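Local coordinates for putative CRISPR-associated endoribonuclease-like protein Cas6nc (Pyrococcus horikoshii, PDB 3QJL), which binds CRISPR RNA and, as a Cas6-family endoribonuclease-like protein, probably serves prokaryotic antiviral defence, forming a homodimer when crystallised with crRNA, at residues 128-133 and 209-214; 159-164 and 185-190; 166-171 and 217-222. All blocks are in the same frame, centred on the assembly; numbering follows the deposited sequence.

All three contacts belong to the C-terminal of the chain's two Cas6 regions. Contact 1 is buried sheet pairing: backbone hydrogen bonds join strands 128-132 and 204-215, with RNA along the Val129 and Val210 face and aromatic rings on the other. Contact 2 sits on the next strand, 185-189, and is partly buried; its helix 160-176 meets the strand through apolar side chains and one weak bond to sulfur. Contact 3 is buried, and further along that same helix residues 166-171 pack on helix 217-226 with no polar bond between the two segments. Phe185 of contact 2 ties the set together, touching Tyr213 of contact 1 and both Met168 and Ile219 of contact 3.

Contact 1. Residues 128-133 and 209-214; sequences NVFSTL and MVFRYA. With nucleotides of chain B.
Phe130 lays its CB over one face of the Phe211 ring, a CH-pi contact with Phe130 CB 4.0 Å from the ring centroid. The two residues are a hydrogen-bonded pair in an antiparallel ladder between strands 128-132 and 204-215, part of a ferredoxin-fold sheet. The Phe211 ring reaches this place because its CG sits between the backbone N and the carbonyl carbon (chi1 61°), which turns the ring toward the neighbouring strand. The two rings meet obliquely, planes at 35°, and the edge of the Phe130 ring goes to Tyr213 CB, 3.7 Å from Phe130 CE2. Tyr213 and Phe130 lie side by side on one face of the sheet.

Val129, Ser131, Val210 and Arg212 occupy the face that meets RNA. There the methyls of the two valines touch, Val129 CG1 to Val210 CG1 at 3.9 Å, and Val210 CG1 also lies 3.5 Å from O4' of C5 of chain B. Ser131 CB packs on Val210 CG2, with the sugar-phosphate of A4 of chain B just beyond its hydroxyl.

Paired backbone bonds hold the two strands in register at Asn128-Tyr213 and Phe130-Phe211, and Thr132 N adds one more to Met209 O. Further out, strand 239-242 flanks 128-132, while strand 185-189 flanks 209-214. The Tyr213 hydroxyl bonds to Ser216 O, just before helix 217-226, while the ring packs on Ile219 and Ala220 of that helix; Asn128 OD1 accepts from Gly125 N. Straightest of the ladder bonds is Tyr213 N to Asn128 O, 2.8 Å long with an N-H...O angle of 174°.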
loop_
_atom_site.group_PDB
_atom_site.type_symbol
_atom_site.label_atom_id
_atom_site.label_comp_id
_atom_site.label_asym_id
_atom_site.label_seq_id
_atom_site.Cartn_x
_atom_site.Cartn_y
_atom_site.Cartn_z
ATOM N N ASN A 128 0.436 18.535 -11.334
ATOM C CA ASN A 128 0.708 18.336 -9.929
ATOM C C ASN A 128 0.664 16.869 -9.542
ATOM O O ASN A 128 -0.133 16.103 -10.087
ATOM C CB ASN A 128 -0.297 19.130 -9.118
ATOM C CG ASN A 128 -0.269 20.605 -9.469
ATOM O OD1 ASN A 128 0.728 21.287 -9.223
ATOM N ND2 ASN A 128 -1.353 21.103 -10.058
ATOM N N VAL A 129 1.538 16.473 -8.621
ATOM C CA VAL A 129 1.518 15.113 -8.114
ATOM C C VAL A 129 0.891 15.097 -6.750
ATOM O O VAL A 129 1.504 15.534 -5.781
ATOM C CB VAL A 129 2.915 14.540 -7.970
ATOM C CG1 VAL A 129 2.832 13.104 -7.455
ATOM C CG2 VAL A 129 3.641 14.594 -9.301
ATOM N N PHE A 130 -0.321 14.566 -6.665
ATOM C CA PHE A 130 -1.049 14.559 -5.412
ATOM C C PHE A 130 -0.933 13.206 -4.772
ATOM O O PHE A 130 -0.875 12.190 -5.460
ATOM C CB PHE A 130 -2.530 14.855 -5.632
ATOM C CG PHE A 130 -2.819 16.257 -6.058
ATOM C CD1 PHE A 130 -2.776 17.295 -5.145
ATOM C CD2 PHE A 130 -3.159 16.534 -7.365
ATOM C CE1 PHE A 130 -3.067 18.582 -5.531
ATOM C CE2 PHE A 130 -3.433 17.812 -7.761
ATOM C CZ PHE A 130 -3.392 18.842 -6.842
ATOM N N SER A 131 -0.879 13.205 -3.448
ATOM C CA SER A 131 -1.063 12.002 -2.673
ATOM C C SER A 131 -2.330 12.234 -1.882
ATOM O O SER A 131 -2.657 13.358 -1.536
ATOM C CB SER A 131 0.106 11.757 -1.729
ATOM O OG SER A 131 -0.365 11.363 -0.446
ATOM N N THR A 132 -3.050 11.156 -1.626
ATOM C CA THR A 132 -4.327 11.194 -0.946
ATOM C C THR A 132 -4.094 11.380 0.564
ATOM O O THR A 132 -3.191 10.765 1.144
ATOM C CB THR A 132 -5.091 9.898 -1.289
ATOM O OG1 THR A 132 -6.378 9.907 -0.682
ATOM C CG2 THR A 132 -4.315 8.679 -0.792
ATOM N N LEU A 133 -4.807 12.316 1.188
ATOM C CA LEU A 133 -4.775 12.448 2.654
ATOM C C LEU A 133 -5.973 11.739 3.300
ATOM O O LEU A 133 -5.967 11.428 4.494
ATOM C CB LEU A 133 -4.776 13.937 3.023
ATOM C CG LEU A 133 -3.749 14.588 3.954
ATOM C CD1 LEU A 133 -2.453 13.829 3.992
ATOM C CD2 LEU A 133 -3.504 16.024 3.509
ATOM N N MET A 209 -4.214 6.735 -2.904
ATOM C CA MET A 209 -3.345 6.685 -4.056
ATOM C C MET A 209 -2.444 7.904 -4.132
ATOM O O MET A 209 -2.727 8.950 -3.531
ATOM C CB MET A 209 -4.204 6.617 -5.314
ATOM C CG MET A 209 -5.174 7.767 -5.417
ATOM S SD MET A 209 -6.307 7.658 -6.805
ATOM C CE MET A 209 -5.220 6.819 -7.941
ATOM N N VAL A 210 -1.350 7.759 -4.871
ATOM C CA VAL A 210 -0.569 8.909 -5.294
ATOM C C VAL A 210 -0.827 9.019 -6.779
ATOM O O VAL A 210 -0.662 8.036 -7.488
ATOM C CB VAL A 210 0.917 8.690 -5.049
ATOM C CG1 VAL A 210 1.731 9.677 -5.857
ATOM C CG2 VAL A 210 1.220 8.810 -3.573
ATOM N N PHE A 211 -1.271 10.178 -7.255
ATOM C CA PHE A 211 -1.574 10.315 -8.675
ATOM C C PHE A 211 -1.094 11.638 -9.244
ATOM O O PHE A 211 -0.773 12.558 -8.498
ATOM C CB PHE A 211 -3.064 10.153 -8.931
ATOM C CG PHE A 211 -3.913 11.174 -8.240
ATOM C CD1 PHE A 211 -4.201 11.059 -6.891
ATOM C CD2 PHE A 211 -4.444 12.241 -8.945
ATOM C CE1 PHE A 211 -4.997 11.992 -6.259
ATOM C CE2 PHE A 211 -5.233 13.174 -8.325
ATOM C CZ PHE A 211 -5.511 13.055 -6.975
ATOM N N ARG A 212 -1.018 11.717 -10.570
ATOM C CA ARG A 212 -0.642 12.952 -11.231
ATOM C C ARG A 212 -1.851 13.543 -11.912
ATOM O O ARG A 212 -2.573 12.851 -12.627
ATOM C CB ARG A 212 0.467 12.754 -12.257
ATOM C CG ARG A 212 0.653 13.991 -13.137
ATOM C CD ARG A 212 1.882 13.939 -14.022
ATOM N NE ARG A 212 3.080 13.648 -13.251
ATOM C CZ ARG A 212 3.647 12.448 -13.211
ATOM N NH1 ARG A 212 3.117 11.449 -13.910
ATOM N NH2 ARG A 212 4.742 12.248 -12.485
ATOM N N TYR A 213 -2.063 14.829 -11.669
ATOM C CA TYR A 213 -3.185 15.550 -12.218
ATOM C C TYR A 213 -2.653 16.364 -13.368
ATOM O O TYR A 213 -1.559 16.899 -13.282
ATOM C CB TYR A 213 -3.753 16.481 -11.151
ATOM C CG TYR A 213 -4.924 17.301 -11.617
ATOM C CD1 TYR A 213 -4.741 18.407 -12.440
ATOM C CD2 TYR A 213 -6.216 16.974 -11.237
ATOM C CE1 TYR A 213 -5.813 19.162 -12.874
ATOM C CE2 TYR A 213 -7.293 17.725 -11.661
ATOM C CZ TYR A 213 -7.088 18.818 -12.481
ATOM O OH TYR A 213 -8.168 19.561 -12.914
ATOM N N ALA A 214 -3.410 16.440 -14.455
ATOM C CA ALA A 214 -3.086 17.346 -15.556
ATOM C C ALA A 214 -4.371 18.015 -16.063
ATOM O O ALA A 214 -5.466 17.507 -15.827
ATOM C CB ALA A 214 -2.396 16.600 -16.671
ATOM P P A B 4 2.081 10.416 3.003
ATOM O OP1 A B 4 2.534 11.535 3.872
ATOM O OP2 A B 4 0.630 10.125 2.912
ATOM O "O5'" A B 4 2.688 10.578 1.544
ATOM C "C5'" A B 4 2.666 9.496 0.627
ATOM C "C4'" A B 4 4.011 9.290 -0.018
ATOM O "O4'" A B 4 4.523 10.567 -0.469
ATOM C "C3'" A B 4 5.089 8.701 0.886
ATOM O "O3'" A B 4 5.988 7.920 0.096
ATOM C "C2'" A B 4 5.816 9.934 1.388
ATOM O "O2'" A B 4 7.145 9.687 1.803
ATOM C "C1'" A B 4 5.761 10.839 0.156
ATOM N N9 A B 4 5.797 12.273 0.455
ATOM C C8 A B 4 5.116 12.954 1.435
ATOM N N7 A B 4 5.336 14.247 1.433
ATOM C C5 A B 4 6.210 14.428 0.373
ATOM C C6 A B 4 6.818 15.577 -0.153
ATOM N N6 A B 4 6.628 16.802 0.341
ATOM N N1 A B 4 7.636 15.416 -1.216
ATOM C C2 A B 4 7.817 14.180 -1.712
ATOM N N3 A B 4 7.299 13.023 -1.310
ATOM C C4 A B 4 6.497 13.223 -0.245
ATOM P P C B 5 5.467 6.599 -0.656
ATOM O OP1 C B 5 4.609 5.859 0.300
ATOM O OP2 C B 5 6.661 5.923 -1.219
ATOM O "O5'" C B 5 4.573 7.187 -1.828
ATOM C "C5'" C B 5 5.163 7.788 -2.969
ATOM C "C4'" C B 5 4.870 6.998 -4.214
ATOM O "O4'" C B 5 4.656 7.911 -5.322
ATOM C "C3'" C B 5 5.973 6.042 -4.647
ATOM O "O3'" C B 5 5.386 4.874 -5.218
ATOM C "C2'" C B 5 6.700 6.840 -5.726
ATOM O "O2'" C B 5 7.392 6.056 -6.669
ATOM C "C1'" C B 5 5.555 7.617 -6.366
ATOM N N1 C B 5 5.960 8.896 -6.982
ATOM C C2 C B 5 6.032 8.992 -8.377
ATOM O O2 C B 5 5.780 7.991 -9.075
ATOM N N3 C B 5 6.385 10.176 -8.929
ATOM C C4 C B 5 6.660 11.232 -8.153
ATOM N N4 C B 5 7.011 12.371 -8.757
ATOM C C5 C B 5 6.587 11.161 -6.732
ATOM C C6 C B 5 6.230 9.987 -6.194
#

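Contact 2. Residues 159-164 and 185-190; sequences LFMDRL and FTIEVL. With nucleotides of chain B.
Two phenylalanine rings, Phe160 of the helix and Phe185 of the strand, are each met at the edge by an aliphatic methyl from the other segment. Ile187 CD1 comes in near the plane of the Phe160 ring, 3.9 Å from Phe160 CE2, and Leu164 CD2 does the same to the Phe185 ring, 4.1 Å from Phe185 CE2. Met161 CE approaches that same Phe185 CE2 obliquely, at 3.5 Å. The Phe185 ring also meets the ring of Tyr213, their planes nearly parallel.

This is helix-on-sheet packing, with the first turn of helix 160-176 set against strand 185-189. Bends at chi2 and chi3 fold Met161 back, so that its sulfur lies over the strand backbone while its methyl continues to Phe185. Val138 and Leu153, from strands 138-143 and 148-153, also pack on Phe160. Past the corner at 190 the chain turns to RNA, and Leu190 CD1 packs on the base of C5 of chain B.

Ile187 N points away from its partner strand 204-215 and makes a weak hydrogen bond to Met161 SD, 3.6 Å long. Sulfur is a poor acceptor, so cohesion here rests mainly on apolar packing, supplemented by Arg165, whose NH2 bonds to Phe185 O.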
loop_
_atom_site.group_PDB
_atom_site.type_symbol
_atom_site.label_atom_id
_atom_site.label_comp_id
_atom_site.label_asym_id
_atom_site.label_seq_id
_atom_site.Cartn_x
_atom_site.Cartn_y
_atom_site.Cartn_z
ATOM N N LEU A 159 -15.279 3.364 -16.163
ATOM C CA LEU A 159 -16.123 4.544 -16.061
ATOM C C LEU A 159 -15.598 5.572 -15.067
ATOM O O LEU A 159 -16.216 6.618 -14.876
ATOM C CB LEU A 159 -17.540 4.142 -15.661
ATOM C CG LEU A 159 -18.209 3.150 -16.618
ATOM C CD1 LEU A 159 -19.514 2.616 -16.025
ATOM C CD2 LEU A 159 -18.439 3.780 -18.002
ATOM N N PHE A 160 -14.467 5.277 -14.434
ATOM C CA PHE A 160 -13.950 6.134 -13.373
ATOM C C PHE A 160 -13.721 7.581 -13.821
ATOM O O PHE A 160 -14.417 8.498 -13.385
ATOM C CB PHE A 160 -12.657 5.556 -12.808
ATOM C CG PHE A 160 -12.105 6.330 -11.645
ATOM C CD1 PHE A 160 -12.475 6.016 -10.350
ATOM C CD2 PHE A 160 -11.210 7.365 -11.845
ATOM C CE1 PHE A 160 -11.962 6.717 -9.278
ATOM C CE2 PHE A 160 -10.687 8.071 -10.776
ATOM C CZ PHE A 160 -11.063 7.755 -9.495
ATOM N N MET A 161 -12.741 7.763 -14.697
ATOM C CA MET A 161 -12.325 9.081 -15.160
ATOM C C MET A 161 -13.501 9.914 -15.644
ATOM O O MET A 161 -13.563 11.113 -15.393
ATOM C CB MET A 161 -11.294 8.946 -16.280
ATOM C CG MET A 161 -10.493 10.188 -16.553
ATOM S SD MET A 161 -9.590 10.743 -15.093
ATOM C CE MET A 161 -10.663 12.049 -14.484
ATOM N N ASP A 162 -14.434 9.283 -16.340
ATOM C CA ASP A 162 -15.561 10.020 -16.881
ATOM C C ASP A 162 -16.532 10.395 -15.773
ATOM O O ASP A 162 -17.131 11.475 -15.782
ATOM C CB ASP A 162 -16.285 9.231 -17.961
ATOM C CG ASP A 162 -17.536 9.933 -18.429
ATOM O OD1 ASP A 162 -17.411 10.839 -19.285
ATOM O OD2 ASP A 162 -18.637 9.608 -17.919
ATOM N N ARG A 163 -16.688 9.504 -14.809
ATOM C CA ARG A 163 -17.549 9.799 -13.683
ATOM C C ARG A 163 -16.943 10.913 -12.810
ATOM O O ARG A 163 -17.637 11.828 -12.392
ATOM C CB ARG A 163 -17.785 8.527 -12.881
ATOM C CG ARG A 163 -18.683 8.704 -11.705
ATOM C CD ARG A 163 -20.110 8.994 -12.104
ATOM N NE ARG A 163 -20.886 9.184 -10.880
ATOM C CZ ARG A 163 -21.462 10.326 -10.499
ATOM N NH1 ARG A 163 -21.399 11.410 -11.272
ATOM N NH2 ARG A 163 -22.127 10.371 -9.346
ATOM N N LEU A 164 -15.642 10.839 -12.554
ATOM C CA LEU A 164 -14.974 11.795 -11.682
ATOM C C LEU A 164 -15.018 13.180 -12.285
ATOM O O LEU A 164 -15.243 14.160 -11.582
ATOM C CB LEU A 164 -13.514 11.398 -11.470
ATOM C CG LEU A 164 -12.623 12.387 -10.709
ATOM C CD1 LEU A 164 -13.068 12.543 -9.252
ATOM C CD2 LEU A 164 -11.169 11.958 -10.790
ATOM N N PHE A 185 -9.709 17.448 -17.754
ATOM C CA PHE A 185 -8.551 17.005 -16.990
ATOM C C PHE A 185 -8.422 15.481 -16.941
ATOM O O PHE A 185 -9.393 14.755 -17.156
ATOM C CB PHE A 185 -8.586 17.574 -15.574
ATOM C CG PHE A 185 -9.582 16.913 -14.676
ATOM C CD1 PHE A 185 -10.867 17.408 -14.562
ATOM C CD2 PHE A 185 -9.229 15.811 -13.923
ATOM C CE1 PHE A 185 -11.787 16.811 -13.722
ATOM C CE2 PHE A 185 -10.149 15.203 -13.074
ATOM C CZ PHE A 185 -11.429 15.706 -12.975
ATOM N N THR A 186 -7.217 15.006 -16.649
ATOM C CA THR A 186 -6.984 13.583 -16.471
ATOM C C THR A 186 -6.202 13.382 -15.199
ATOM O O THR A 186 -5.545 14.304 -14.724
ATOM C CB THR A 186 -6.124 12.988 -17.605
ATOM O OG1 THR A 186 -4.930 13.765 -17.749
ATOM C CG2 THR A 186 -6.881 12.970 -18.918
ATOM N N ILE A 187 -6.264 12.176 -14.651
ATOM C CA ILE A 187 -5.337 11.792 -13.599
ATOM C C ILE A 187 -4.696 10.467 -13.984
ATOM O O ILE A 187 -5.360 9.596 -14.537
ATOM C CB ILE A 187 -6.038 11.634 -12.238
ATOM C CG1 ILE A 187 -6.674 10.255 -12.132
ATOM C CG2 ILE A 187 -7.082 12.723 -12.025
ATOM C CD1 ILE A 187 -7.236 9.976 -10.769
ATOM N N GLU A 188 -3.406 10.305 -13.729
ATOM C CA GLU A 188 -2.837 8.973 -13.874
ATOM C C GLU A 188 -2.250 8.449 -12.569
ATOM O O GLU A 188 -1.421 9.105 -11.933
ATOM C CB GLU A 188 -1.866 8.853 -15.057
ATOM C CG GLU A 188 -0.471 9.383 -14.830
ATOM C CD GLU A 188 0.469 8.965 -15.946
ATOM O OE1 GLU A 188 0.254 7.871 -16.530
ATOM O OE2 GLU A 188 1.413 9.732 -16.248
ATOM N N VAL A 189 -2.725 7.270 -12.176
ATOM C CA VAL A 189 -2.364 6.655 -10.917
ATOM C C VAL A 189 -0.882 6.311 -10.895
ATOM O O VAL A 189 -0.309 5.930 -11.910
ATOM C CB VAL A 189 -3.182 5.386 -10.725
ATOM C CG1 VAL A 189 -2.740 4.636 -9.494
ATOM C CG2 VAL A 189 -4.628 5.738 -10.641
ATOM N N LEU A 190 -0.263 6.448 -9.733
ATOM C CA LEU A 190 1.155 6.172 -9.568
ATOM C C LEU A 190 1.325 5.101 -8.523
ATOM O O LEU A 190 2.024 4.139 -8.731
ATOM C CB LEU A 190 1.951 7.426 -9.223
ATOM C CG LEU A 190 1.907 8.495 -10.314
ATOM C CD1 LEU A 190 2.923 9.605 -10.065
ATOM C CD2 LEU A 190 2.153 7.845 -11.651
ATOM P P A B 7 0.793 -0.278 -7.154
ATOM O OP1 A B 7 0.595 0.852 -6.227
ATOM O OP2 A B 7 0.283 -1.617 -6.763
ATOM O "O5'" A B 7 0.240 0.106 -8.585
ATOM C "C5'" A B 7 0.233 1.447 -9.026
ATOM C "C4'" A B 7 0.344 1.519 -10.523
ATOM O "O4'" A B 7 1.682 1.136 -10.923
ATOM C "C3'" A B 7 -0.573 0.582 -11.291
ATOM O "O3'" A B 7 -1.843 1.146 -11.521
ATOM C "C2'" A B 7 0.200 0.311 -12.567
ATOM O "O2'" A B 7 0.029 1.369 -13.483
ATOM C "C1'" A B 7 1.639 0.338 -12.074
ATOM N N9 A B 7 2.135 -1.007 -11.719
ATOM C C8 A B 7 2.572 -1.417 -10.487
ATOM N N7 A B 7 2.974 -2.665 -10.448
ATOM C C5 A B 7 2.791 -3.111 -11.749
ATOM C C6 A B 7 3.026 -4.351 -12.359
ATOM N N6 A B 7 3.525 -5.422 -11.737
ATOM N N1 A B 7 2.734 -4.456 -13.665
ATOM C C2 A B 7 2.235 -3.397 -14.305
ATOM N N3 A B 7 1.967 -2.180 -13.850
ATOM C C4 A B 7 2.280 -2.099 -12.547
ATOM P P C B 5 5.467 6.599 -0.656
ATOM O OP1 C B 5 4.609 5.859 0.300
ATOM O OP2 C B 5 6.661 5.923 -1.219
ATOM O "O5'" C B 5 4.573 7.187 -1.828
ATOM C "C5'" C B 5 5.163 7.788 -2.969
ATOM C "C4'" C B 5 4.870 6.998 -4.214
ATOM O "O4'" C B 5 4.656 7.911 -5.322
ATOM C "C3'" C B 5 5.973 6.042 -4.647
ATOM O "O3'" C B 5 5.386 4.874 -5.218
ATOM C "C2'" C B 5 6.700 6.840 -5.726
ATOM O "O2'" C B 5 7.392 6.056 -6.669
ATOM C "C1'" C B 5 5.555 7.617 -6.366
ATOM N N1 C B 5 5.960 8.896 -6.982
ATOM C C2 C B 5 6.032 8.992 -8.377
ATOM O O2 C B 5 5.780 7.991 -9.075
ATOM N N3 C B 5 6.385 10.176 -8.929
ATOM C C4 C B 5 6.660 11.232 -8.153
ATOM N N4 C B 5 7.011 12.371 -8.757
ATOM C C5 C B 5 6.587 11.161 -6.732
ATOM C C6 C B 5 6.230 9.987 -6.194
#

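Contact 3. Residues 166-171 and 217-222; sequences KVMILR and EEIARF
Met168 and Ile219 mark where the two segments come nearest, their CA atoms 7.0 Å apart. The short axes of 166-171 and 217-222 pass 10.6 Å apart and cross almost perpendicularly, at 82°. These helices of the ferredoxin-like C-terminal region both touch the sheet through Phe185; about 11 Å from the RNA at the nearest atom, this is structural packing. Each segment turns two residues in, one helical turn apart: Met168 and Arg171 from one, Ile219 and Phe222 from the other.

Met168 CB touches Ile219 CG2 at 4.0 Å, and Ile169 CG1 lies peripherally, 4.3 Å from Ile219 CD1. Met168 bends at chi2 and chi3, carrying its methyl to the edge of the Phe222 ring, where CE lies 3.8 Å from Phe222 CD2. Phe222 reaches from its helix to the other with CG opposite the backbone N (chi1 -174°) and puts CE2 over one face of the Arg171 guanidinium, 3.7 Å from Arg171 CZ. The two planes are inclined by 48°. Phe185 and Tyr213 pack on Ile219, Phe185 on Met168 as well, and the packing goes on along helix 160-176, where Tyr172 adds a ring beside Phe222.

The guanidinium bonds elsewhere: NE to His51 O, NH2 to Gly52 O and NH1 to Gly227 O. Its buried charge is probably eased by these carbonyls, leaving a flat face to Phe222, while the segments meet by van der Waals contact.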
loop_
_atom_site.group_PDB
_atom_site.type_symbol
_atom_site.label_atom_id
_atom_site.label_comp_id
_atom_site.label_asym_id
_atom_site.label_seq_id
_atom_site.Cartn_x
_atom_site.Cartn_y
_atom_site.Cartn_z
ATOM N N LYS A 166 -17.275 14.433 -14.310
ATOM C CA LYS A 166 -18.610 14.990 -14.099
ATOM C C LYS A 166 -18.869 15.375 -12.645
ATOM O O LYS A 166 -19.519 16.372 -12.372
ATOM C CB LYS A 166 -19.695 14.028 -14.605
ATOM C CG LYS A 166 -19.890 14.084 -16.104
ATOM C CD LYS A 166 -20.466 12.804 -16.663
ATOM C CE LYS A 166 -20.395 12.817 -18.176
ATOM N NZ LYS A 166 -20.508 11.449 -18.746
ATOM N N VAL A 167 -18.371 14.587 -11.705
ATOM C CA VAL A 167 -18.562 14.923 -10.299
ATOM C C VAL A 167 -17.912 16.267 -9.968
ATOM O O VAL A 167 -18.525 17.102 -9.321
ATOM C CB VAL A 167 -18.041 13.816 -9.365
ATOM C CG1 VAL A 167 -18.031 14.287 -7.937
ATOM C CG2 VAL A 167 -18.914 12.600 -9.488
ATOM N N MET A 168 -16.683 16.479 -10.433
ATOM C CA MET A 168 -15.975 17.727 -10.161
ATOM C C MET A 168 -16.665 18.922 -10.804
ATOM O O MET A 168 -17.006 19.875 -10.122
ATOM C CB MET A 168 -14.509 17.655 -10.602
ATOM C CG MET A 168 -13.700 16.602 -9.867
ATOM S SD MET A 168 -13.898 16.636 -8.072
ATOM C CE MET A 168 -12.723 17.922 -7.657
ATOM N N ILE A 169 -16.878 18.876 -12.112
ATOM C CA ILE A 169 -17.590 19.957 -12.774
ATOM C C ILE A 169 -18.876 20.260 -12.028
ATOM O O ILE A 169 -19.167 21.407 -11.705
ATOM C CB ILE A 169 -17.942 19.599 -14.205
ATOM C CG1 ILE A 169 -16.697 19.704 -15.082
ATOM C CG2 ILE A 169 -19.052 20.502 -14.715
ATOM C CD1 ILE A 169 -16.776 18.872 -16.335
ATOM N N LEU A 170 -19.635 19.216 -11.739
ATOM C CA LEU A 170 -20.892 19.370 -11.034
ATOM C C LEU A 170 -20.660 20.046 -9.682
ATOM O O LEU A 170 -21.205 21.127 -9.411
ATOM C CB LEU A 170 -21.553 18.004 -10.853
ATOM C CG LEU A 170 -23.075 17.965 -10.907
ATOM C CD1 LEU A 170 -23.655 17.677 -9.522
ATOM C CD2 LEU A 170 -23.615 19.279 -11.479
ATOM N N ARG A 171 -19.830 19.426 -8.847
ATOM C CA ARG A 171 -19.545 19.959 -7.516
ATOM C C ARG A 171 -19.075 21.416 -7.577
ATOM O O ARG A 171 -19.562 22.264 -6.843
ATOM C CB ARG A 171 -18.527 19.077 -6.780
ATOM C CG ARG A 171 -19.156 17.864 -6.113
ATOM C CD ARG A 171 -18.175 17.111 -5.232
ATOM N NE ARG A 171 -17.567 17.958 -4.210
ATOM C CZ ARG A 171 -16.256 18.120 -4.074
ATOM N NH1 ARG A 171 -15.427 17.487 -4.897
ATOM N NH2 ARG A 171 -15.771 18.908 -3.122
ATOM N N GLU A 217 -6.850 24.131 -14.661
ATOM C CA GLU A 217 -6.175 24.731 -13.521
ATOM C C GLU A 217 -7.142 25.169 -12.409
ATOM O O GLU A 217 -6.761 25.241 -11.243
ATOM C CB GLU A 217 -5.284 25.890 -13.964
ATOM C CG GLU A 217 -4.313 25.522 -15.090
ATOM C CD GLU A 217 -3.165 26.526 -15.244
ATOM O OE1 GLU A 217 -3.337 27.709 -14.855
ATOM O OE2 GLU A 217 -2.090 26.126 -15.755
ATOM N N GLU A 218 -8.397 25.433 -12.760
ATOM C CA GLU A 218 -9.416 25.740 -11.759
ATOM C C GLU A 218 -9.970 24.514 -11.029
ATOM O O GLU A 218 -10.232 24.577 -9.826
ATOM C CB GLU A 218 -10.563 26.531 -12.372
ATOM C CG GLU A 218 -10.461 26.668 -13.868
ATOM C CD GLU A 218 -11.598 27.487 -14.446
ATOM O OE1 GLU A 218 -12.241 28.261 -13.690
ATOM O OE2 GLU A 218 -11.849 27.353 -15.664
ATOM N N ILE A 219 -10.167 23.409 -11.748
ATOM C CA ILE A 219 -10.638 22.178 -11.113
ATOM C C ILE A 219 -9.566 21.661 -10.163
ATOM O O ILE A 219 -9.880 21.180 -9.071
ATOM C CB ILE A 219 -11.044 21.101 -12.143
ATOM C CG1 ILE A 219 -12.346 21.509 -12.832
ATOM C CG2 ILE A 219 -11.228 19.733 -11.478
ATOM C CD1 ILE A 219 -12.689 20.675 -14.034
ATOM N N ALA A 220 -8.298 21.793 -10.565
ATOM C CA ALA A 220 -7.173 21.455 -9.684
ATOM C C ALA A 220 -7.219 22.250 -8.375
ATOM O O ALA A 220 -7.106 21.675 -7.290
ATOM C CB ALA A 220 -5.840 21.663 -10.391
ATOM N N ARG A 221 -7.385 23.568 -8.470
ATOM C CA ARG A 221 -7.527 24.370 -7.262
ATOM C C ARG A 221 -8.717 23.851 -6.467
ATOM O O ARG A 221 -8.639 23.675 -5.246
ATOM C CB ARG A 221 -7.685 25.866 -7.577
ATOM C CG ARG A 221 -6.366 26.653 -7.563
ATOM C CD ARG A 221 -6.497 28.089 -8.111
ATOM N NE ARG A 221 -7.439 28.930 -7.361
ATOM C CZ ARG A 221 -7.103 29.828 -6.422
ATOM N NH1 ARG A 221 -5.829 30.014 -6.078
ATOM N NH2 ARG A 221 -8.049 30.553 -5.815
ATOM N N PHE A 222 -9.815 23.580 -7.167
ATOM C CA PHE A 222 -11.032 23.135 -6.494
ATOM C C PHE A 222 -10.843 21.844 -5.706
ATOM O O PHE A 222 -11.262 21.750 -4.555
ATOM C CB PHE A 222 -12.203 22.976 -7.464
ATOM C CG PHE A 222 -13.489 22.655 -6.777
ATOM C CD1 PHE A 222 -14.204 23.648 -6.126
ATOM C CD2 PHE A 222 -13.959 21.364 -6.735
ATOM C CE1 PHE A 222 -15.377 23.360 -5.474
ATOM C CE2 PHE A 222 -15.131 21.068 -6.081
ATOM C CZ PHE A 222 -15.844 22.069 -5.450
#